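Local coordinates for P450 epoxidase (Sorangium cellulosum, PDB 1Q5D), which belongs to the cytochrome P450 family and holds a haem, protoporphyrin IX containing iron, within a mostly helical fold, at residues 157-162 against 167-172; 173-178 against 204-209; 135-140 against 146-151. All coordinates share one frame; numbering follows the deposited sequence.

Contact 1 of 3, residues 157-162 against 167-172; sequences AISALL and ECDEKF
The Asp169 carboxylate is approached by Ser159 OG on the anti side of OD2. The hydroxyl lies 31° out of the carboxylate plane. The other oxygen, OD1, forms a salt bridge with Arg156 NE. The second flat group is the Phe172 ring, whose CD1 comes within 4.5 Å of Ser159 OG.

Ser159 OG donates the hydrogen bond, and the Ser159 OG to Asp169 OD2 distance is 3.0 Å. The serine CB also sits close, 3.2 Å from Asp169 OD2. Asp169 CG stands beside its own backbone N (chi1 -83°), which carries the carboxylate toward helix 154-161. The interface is small, about 90 Å².

The contact joins the end of helix 154-161 to the first turn of helix 169-182, the F helix of the P450 fold. A short connection links the two. Val164 in that loop touches both Ser159 and Phe172, and the Phe172 ring also packs on Leu208 and Val212 of helix 195-218.

The Asp169 carboxylate is held by the Ser159 hydroxyl and by the Arg156 cation, which would tend to keep it charged.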
# COMPACT_ATOMS: atom_id res chain seq x y z
N ALA A 157 -4.43 -4.30 -13.25
CA ALA A 157 -3.01 -4.66 -13.32
C ALA A 157 -2.75 -6.01 -12.67
O ALA A 157 -2.11 -6.90 -13.27
CB ALA A 157 -2.17 -3.59 -12.60
N ILE A 158 -3.22 -6.16 -11.43
CA ILE A 158 -3.04 -7.41 -10.73
C ILE A 158 -3.73 -8.58 -11.45
O ILE A 158 -3.17 -9.66 -11.56
CB ILE A 158 -3.55 -7.30 -9.27
CG1 ILE A 158 -2.65 -6.34 -8.48
CG2 ILE A 158 -3.58 -8.66 -8.61
CD1 ILE A 158 -3.09 -6.12 -7.03
N SER A 159 -4.95 -8.34 -11.93
CA SER A 159 -5.70 -9.38 -12.65
C SER A 159 -5.03 -9.79 -13.96
O SER A 159 -5.09 -10.95 -14.35
CB SER A 159 -7.11 -8.90 -12.94
OG SER A 159 -7.94 -9.09 -11.81
N ALA A 160 -4.41 -8.83 -14.63
CA ALA A 160 -3.62 -9.13 -15.82
C ALA A 160 -2.44 -10.02 -15.44
O ALA A 160 -2.14 -11.00 -16.14
CB ALA A 160 -3.15 -7.83 -16.48
N LEU A 161 -1.77 -9.70 -14.33
CA LEU A 161 -0.63 -10.50 -13.87
C LEU A 161 -1.08 -11.93 -13.50
O LEU A 161 -0.33 -12.90 -13.66
CB LEU A 161 0.04 -9.82 -12.68
CG LEU A 161 1.15 -10.56 -11.93
CD1 LEU A 161 2.46 -10.57 -12.72
CD2 LEU A 161 1.36 -9.95 -10.54
N LEU A 162 -2.31 -12.02 -13.00
CA LEU A 162 -2.89 -13.29 -12.57
C LEU A 162 -3.67 -13.98 -13.70
O LEU A 162 -4.16 -15.09 -13.52
CB LEU A 162 -3.85 -13.05 -11.40
CG LEU A 162 -3.40 -13.22 -9.94
CD1 LEU A 162 -1.89 -13.20 -9.70
CD2 LEU A 162 -4.15 -12.23 -9.02
N GLU A 167 -13.74 -9.11 -16.24
CA GLU A 167 -15.08 -9.25 -15.67
C GLU A 167 -15.04 -9.36 -14.14
O GLU A 167 -15.95 -8.89 -13.46
CB GLU A 167 -15.76 -10.48 -16.28
CG GLU A 167 -17.25 -10.58 -15.99
CD GLU A 167 -17.79 -11.98 -16.20
OE1 GLU A 167 -19.01 -12.18 -16.01
OE2 GLU A 167 -17.00 -12.89 -16.56
N CYS A 168 -13.99 -9.99 -13.62
CA CYS A 168 -13.84 -10.24 -12.18
C CYS A 168 -13.20 -9.10 -11.41
O CYS A 168 -13.02 -9.18 -10.19
CB CYS A 168 -12.99 -11.49 -11.96
SG CYS A 168 -13.59 -12.98 -12.76
N ASP A 169 -12.84 -8.04 -12.11
CA ASP A 169 -12.07 -6.96 -11.50
C ASP A 169 -12.77 -6.33 -10.31
O ASP A 169 -12.18 -6.18 -9.25
CB ASP A 169 -11.74 -5.91 -12.55
CG ASP A 169 -10.52 -6.28 -13.37
OD1 ASP A 169 -10.09 -5.45 -14.19
OD2 ASP A 169 -9.92 -7.37 -13.28
N GLU A 170 -14.03 -5.95 -10.50
CA GLU A 170 -14.79 -5.25 -9.47
C GLU A 170 -14.94 -6.08 -8.21
O GLU A 170 -14.82 -5.55 -7.11
CB GLU A 170 -16.16 -4.82 -10.00
CG GLU A 170 -16.15 -3.45 -10.67
CD GLU A 170 -15.60 -2.37 -9.76
OE1 GLU A 170 -15.99 -2.34 -8.57
OE2 GLU A 170 -14.77 -1.55 -10.23
N LYS A 171 -15.19 -7.37 -8.37
CA LYS A 171 -15.32 -8.26 -7.23
C LYS A 171 -14.00 -8.46 -6.49
O LYS A 171 -13.97 -8.51 -5.25
CB LYS A 171 -15.90 -9.61 -7.66
CG LYS A 171 -17.39 -9.56 -7.95
CD LYS A 171 -18.03 -10.95 -7.91
CE LYS A 171 -17.95 -11.63 -9.27
NZ LYS A 171 -18.97 -12.74 -9.38
N PHE A 172 -12.91 -8.56 -7.24
CA PHE A 172 -11.60 -8.70 -6.60
C PHE A 172 -11.12 -7.41 -5.92
O PHE A 172 -10.46 -7.48 -4.88
CB PHE A 172 -10.56 -9.22 -7.58
CG PHE A 172 -10.53 -10.71 -7.68
CD1 PHE A 172 -10.53 -11.34 -8.91
CD2 PHE A 172 -10.51 -11.49 -6.53
CE1 PHE A 172 -10.51 -12.72 -8.98
CE2 PHE A 172 -10.47 -12.87 -6.61
CZ PHE A 172 -10.48 -13.49 -7.83

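Contact 2 of 3, residues 173-178 against 204-209; sequences RRFGSA and EGLALL
Phe175 and Gly205 meet where the F and G helices of the P450 fold cross. Helix 169-182 is the F helix and helix 195-218 the G helix. The two short segments run at 126° to each other, their axes 9.2 Å apart at closest approach. The backbones come closest at Phe175 CA and Gly205 CA, 5.0 Å apart.

The Phe175 ring lies against the glycine backbone. Gly205 C sits over one ring face, and Phe175 CD1 is 3.4 Å from Gly205 CA. Having no side chain, Gly205 lets the ring settle directly on the main chain. Phe175 CG is anti to the backbone N (chi1 165°), which directs the ring across to the G helix. The CE1 corner of Phe175 meets Leu206, 4.0 Å from Leu206 CG. The two side chains cross at about a right angle. Ile252 of helix 241-255 packs on the same phenylalanine.

At the more exposed side of the crossing, Arg174 and Glu204 form a salt bridge. Glu204 OE1 serves both terminal nitrogens, 3.0 Å from Arg174 NH1 and 3.1 Å from Arg174 NH2. Both hydrogen bonds are bent and weak. The guanidinium and carboxylate planes stand 80° apart, so the groups do not pair in the flat, two-oxygen manner. Glu204 reaches over as an extended chain, while Arg174 bends at its third torsion.

The chemistry is therefore divided. Close apolar packing on bare backbone holds the buried part, and charge attraction rather than well-aligned hydrogen bonding joins the exposed side.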
# COMPACT_ATOMS: atom_id res chain seq x y z
N ARG A 173 -11.42 -6.26 -6.52
CA ARG A 173 -11.07 -5.00 -5.90
C ARG A 173 -11.80 -4.85 -4.57
O ARG A 173 -11.25 -4.34 -3.60
CB ARG A 173 -11.42 -3.81 -6.80
CG ARG A 173 -11.17 -2.48 -6.10
CD ARG A 173 -11.19 -1.26 -6.99
NE ARG A 173 -12.51 -0.99 -7.55
CZ ARG A 173 -13.60 -0.74 -6.84
NH1 ARG A 173 -13.56 -0.74 -5.51
NH2 ARG A 173 -14.74 -0.49 -7.47
N ARG A 174 -13.06 -5.29 -4.54
CA ARG A 174 -13.87 -5.20 -3.33
C ARG A 174 -13.29 -6.12 -2.28
O ARG A 174 -13.19 -5.75 -1.11
CB ARG A 174 -15.34 -5.52 -3.62
CG ARG A 174 -16.08 -4.42 -4.36
CD ARG A 174 -17.58 -4.68 -4.61
NE ARG A 174 -18.18 -5.52 -3.57
CZ ARG A 174 -18.65 -6.75 -3.77
NH1 ARG A 174 -18.61 -7.30 -4.97
NH2 ARG A 174 -19.17 -7.43 -2.75
N PHE A 175 -12.89 -7.32 -2.71
CA PHE A 175 -12.22 -8.25 -1.84
C PHE A 175 -10.91 -7.64 -1.28
O PHE A 175 -10.64 -7.69 -0.08
CB PHE A 175 -11.88 -9.53 -2.60
CG PHE A 175 -10.87 -10.39 -1.91
CD1 PHE A 175 -11.23 -11.13 -0.78
CD2 PHE A 175 -9.56 -10.45 -2.36
CE1 PHE A 175 -10.32 -11.91 -0.13
CE2 PHE A 175 -8.63 -11.24 -1.71
CZ PHE A 175 -9.00 -11.98 -0.60
N GLY A 176 -10.11 -7.07 -2.18
CA GLY A 176 -8.83 -6.49 -1.78
C GLY A 176 -9.01 -5.40 -0.75
O GLY A 176 -8.37 -5.42 0.29
N SER A 177 -9.89 -4.45 -1.04
CA SER A 177 -10.11 -3.32 -0.16
C SER A 177 -10.74 -3.74 1.18
O SER A 177 -10.35 -3.24 2.25
CB SER A 177 -10.94 -2.26 -0.90
OG SER A 177 -11.22 -1.17 -0.07
N ALA A 178 -11.68 -4.69 1.13
CA ALA A 178 -12.32 -5.24 2.33
C ALA A 178 -11.34 -6.02 3.20
O ALA A 178 -11.35 -5.89 4.41
CB ALA A 178 -13.51 -6.15 1.94
N GLU A 204 -16.72 -13.79 -0.36
CA GLU A 204 -16.95 -13.83 -1.79
C GLU A 204 -15.61 -13.89 -2.54
O GLU A 204 -15.43 -14.71 -3.46
CB GLU A 204 -17.73 -12.60 -2.23
CG GLU A 204 -17.86 -12.46 -3.74
CD GLU A 204 -18.77 -11.32 -4.15
OE1 GLU A 204 -18.37 -10.14 -3.99
OE2 GLU A 204 -19.88 -11.61 -4.64
N GLY A 205 -14.67 -13.05 -2.12
CA GLY A 205 -13.36 -12.99 -2.75
C GLY A 205 -12.55 -14.27 -2.63
O GLY A 205 -11.90 -14.71 -3.59
N LEU A 206 -12.55 -14.86 -1.44
CA LEU A 206 -11.82 -16.09 -1.20
C LEU A 206 -12.39 -17.22 -2.04
O LEU A 206 -11.63 -18.03 -2.57
CB LEU A 206 -11.80 -16.46 0.28
CG LEU A 206 -10.92 -15.61 1.21
CD1 LEU A 206 -11.24 -15.90 2.66
CD2 LEU A 206 -9.44 -15.84 0.92
N ALA A 207 -13.72 -17.27 -2.17
CA ALA A 207 -14.39 -18.26 -3.02
C ALA A 207 -13.96 -18.11 -4.47
O ALA A 207 -13.58 -19.09 -5.12
CB ALA A 207 -15.91 -18.12 -2.92
N LEU A 208 -14.05 -16.89 -4.97
CA LEU A 208 -13.65 -16.55 -6.32
C LEU A 208 -12.18 -16.92 -6.57
O LEU A 208 -11.84 -17.52 -7.60
CB LEU A 208 -13.85 -15.06 -6.55
CG LEU A 208 -14.25 -14.63 -7.95
CD1 LEU A 208 -14.61 -13.15 -7.95
CD2 LEU A 208 -13.14 -14.90 -8.94
N LEU A 209 -11.32 -16.57 -5.62
CA LEU A 209 -9.91 -16.92 -5.72
C LEU A 209 -9.74 -18.43 -5.84
O LEU A 209 -8.95 -18.91 -6.65
CB LEU A 209 -9.14 -16.38 -4.51
CG LEU A 209 -7.66 -16.75 -4.45
CD1 LEU A 209 -6.92 -16.26 -5.68
CD2 LEU A 209 -7.03 -16.20 -3.18

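Contact 3 of 3, residues 135-140 against 146-151; sequences DARSGQ and VRDYAE
Arg137 touches Asp148 most closely through its aliphatic chain, with Arg137 CD 3.2 Å from Asp148 OD1. The guanidinium takes part at longer range. Arg137 NH1 forms a salt bridge to Asp148 OD2 at 3.4 Å, without a hydrogen bond across the contact. The guanidinium and carboxylate planes are only 25° apart. The arginine chain is bent at its second and third torsions (chi3 90°), and this brings CD to OD1 and NH1 to OD2, with the two side chains at a slant.

Arg147 comes to the same group, its NH1 2.8 Å from Asp148 OD1. The three residues make a salt-bridge network in which two arginines share one buried carboxylate. Asp144 N also donates to OD2. Such surroundings would favour the charged form of Asp148.

The network joins the end of helix 123-137 to helix 146-150, across the short strand 143-144. Arg137 begins a type I beta turn that ends at Gln140. Helix 146-150 contains a wider pi-type turn, closed by Glu151 N to Val146 O at 2.9 Å.

Phe143 of the strand packs on both Arg137 and Asp148. Gln140 OE1 stands 3.6 Å above one face of the Arg137 guanidinium, off its centre.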
# COMPACT_ATOMS: atom_id res chain seq x y z
N ASP A 135 -11.30 7.75 -22.07
CA ASP A 135 -12.28 7.85 -23.14
C ASP A 135 -13.71 7.80 -22.61
O ASP A 135 -14.58 8.55 -23.06
CB ASP A 135 -12.08 6.72 -24.15
CG ASP A 135 -10.86 6.93 -25.01
OD1 ASP A 135 -10.47 5.98 -25.73
OD2 ASP A 135 -10.22 8.01 -25.05
N ALA A 136 -13.95 6.92 -21.65
CA ALA A 136 -15.27 6.74 -21.05
C ALA A 136 -15.82 7.98 -20.33
O ALA A 136 -17.04 8.16 -20.26
CB ALA A 136 -15.27 5.54 -20.09
N ARG A 137 -14.96 8.84 -19.80
CA ARG A 137 -15.45 9.91 -18.92
C ARG A 137 -14.88 11.31 -19.13
O ARG A 137 -15.36 12.27 -18.53
CB ARG A 137 -15.29 9.50 -17.45
CG ARG A 137 -16.13 8.30 -17.05
CD ARG A 137 -16.75 8.41 -15.67
NE ARG A 137 -18.06 9.04 -15.71
CZ ARG A 137 -18.29 10.33 -15.49
NH1 ARG A 137 -17.29 11.16 -15.23
NH2 ARG A 137 -19.53 10.79 -15.55
N SER A 138 -13.85 11.44 -19.96
CA SER A 138 -13.19 12.73 -20.11
C SER A 138 -14.12 13.83 -20.64
O SER A 138 -13.80 15.02 -20.57
CB SER A 138 -11.97 12.61 -21.03
OG SER A 138 -12.34 12.04 -22.28
N GLY A 139 -15.28 13.43 -21.16
CA GLY A 139 -16.18 14.35 -21.83
C GLY A 139 -17.03 15.21 -20.91
O GLY A 139 -17.49 16.28 -21.30
N GLN A 140 -17.23 14.74 -19.67
CA GLN A 140 -18.06 15.44 -18.70
C GLN A 140 -17.50 16.79 -18.28
O GLN A 140 -16.38 17.16 -18.64
CB GLN A 140 -18.29 14.57 -17.46
CG GLN A 140 -18.00 13.10 -17.65
CD GLN A 140 -18.99 12.41 -18.57
OE1 GLN A 140 -18.75 11.28 -19.01
NE2 GLN A 140 -20.10 13.08 -18.86
N VAL A 146 -10.17 9.88 -8.50
CA VAL A 146 -10.34 8.65 -7.77
C VAL A 146 -11.35 7.73 -8.45
O VAL A 146 -10.96 6.74 -9.06
CB VAL A 146 -10.70 8.88 -6.28
CG1 VAL A 146 -10.95 7.54 -5.58
CG2 VAL A 146 -9.59 9.64 -5.57
N ARG A 147 -12.63 8.07 -8.36
CA ARG A 147 -13.69 7.15 -8.80
C ARG A 147 -13.70 6.84 -10.30
O ARG A 147 -14.03 5.73 -10.71
CB ARG A 147 -15.08 7.65 -8.34
CG ARG A 147 -16.25 6.84 -8.91
CD ARG A 147 -17.66 7.41 -8.66
NE ARG A 147 -17.66 8.86 -8.40
CZ ARG A 147 -17.77 9.80 -9.33
NH1 ARG A 147 -17.88 9.48 -10.62
NH2 ARG A 147 -17.77 11.08 -8.98
N ASP A 148 -13.33 7.82 -11.13
CA ASP A 148 -13.38 7.65 -12.58
C ASP A 148 -12.05 7.16 -13.18
O ASP A 148 -11.97 6.90 -14.39
CB ASP A 148 -13.77 8.97 -13.24
CG ASP A 148 -15.08 9.51 -12.73
OD1 ASP A 148 -16.01 8.71 -12.52
OD2 ASP A 148 -15.27 10.73 -12.53
N TYR A 149 -11.01 7.06 -12.37
CA TYR A 149 -9.68 6.82 -12.92
C TYR A 149 -8.84 5.90 -12.07
O TYR A 149 -8.68 4.73 -12.40
CB TYR A 149 -8.96 8.14 -13.13
CG TYR A 149 -7.74 8.07 -14.03
CD1 TYR A 149 -7.82 7.53 -15.31
CD2 TYR A 149 -6.51 8.56 -13.60
CE1 TYR A 149 -6.72 7.48 -16.15
CE2 TYR A 149 -5.39 8.52 -14.44
CZ TYR A 149 -5.50 7.98 -15.70
OH TYR A 149 -4.40 7.93 -16.53
N ALA A 150 -8.32 6.43 -10.97
CA ALA A 150 -7.39 5.67 -10.14
C ALA A 150 -8.01 4.37 -9.64
O ALA A 150 -7.36 3.34 -9.57
CB ALA A 150 -6.86 6.54 -8.95
N GLU A 151 -9.29 4.44 -9.27
CA GLU A 151 -9.97 3.29 -8.69
C GLU A 151 -10.02 2.10 -9.64
O GLU A 151 -10.05 0.94 -9.21
CB GLU A 151 -11.40 3.70 -8.34
CG GLU A 151 -12.15 2.77 -7.42
CD GLU A 151 -13.46 3.41 -6.98
OE1 GLU A 151 -13.41 4.29 -6.10
OE2 GLU A 151 -14.52 3.06 -7.55

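How the contacts relate
The contacts follow one another along the chain in the order 3, 1, 2. Contacts 1 and 2 share helix 169-182, and their centres are 10 Å apart. They touch directly: Lys171 CB packs on Leu208 CD1 at 3.8 Å. Contact 3 is more remote, its centre 18 Å from that of contact 1 and 23 Å from that of contact 2. A long, weak ion pair, Arg173 NH2 to Glu151 OE2 at 3.6 Å, still links contacts 2 and 3. The Phe175 side chain of contact 2 is about 9 Å from the bound 7,11-dihydroxy-8,8,10,12,16-pentamethyl-3-[1-methyl-2-(2-methyl-thiazol-4-yl)vinyl]-4,17-dioxabicyclo[14.1.0]heptadecane-5,9-dione, and that of Phe172 in contact 1 about 14 Å. The haem is about 11 Å from the side chains of both Phe175 and Ser159.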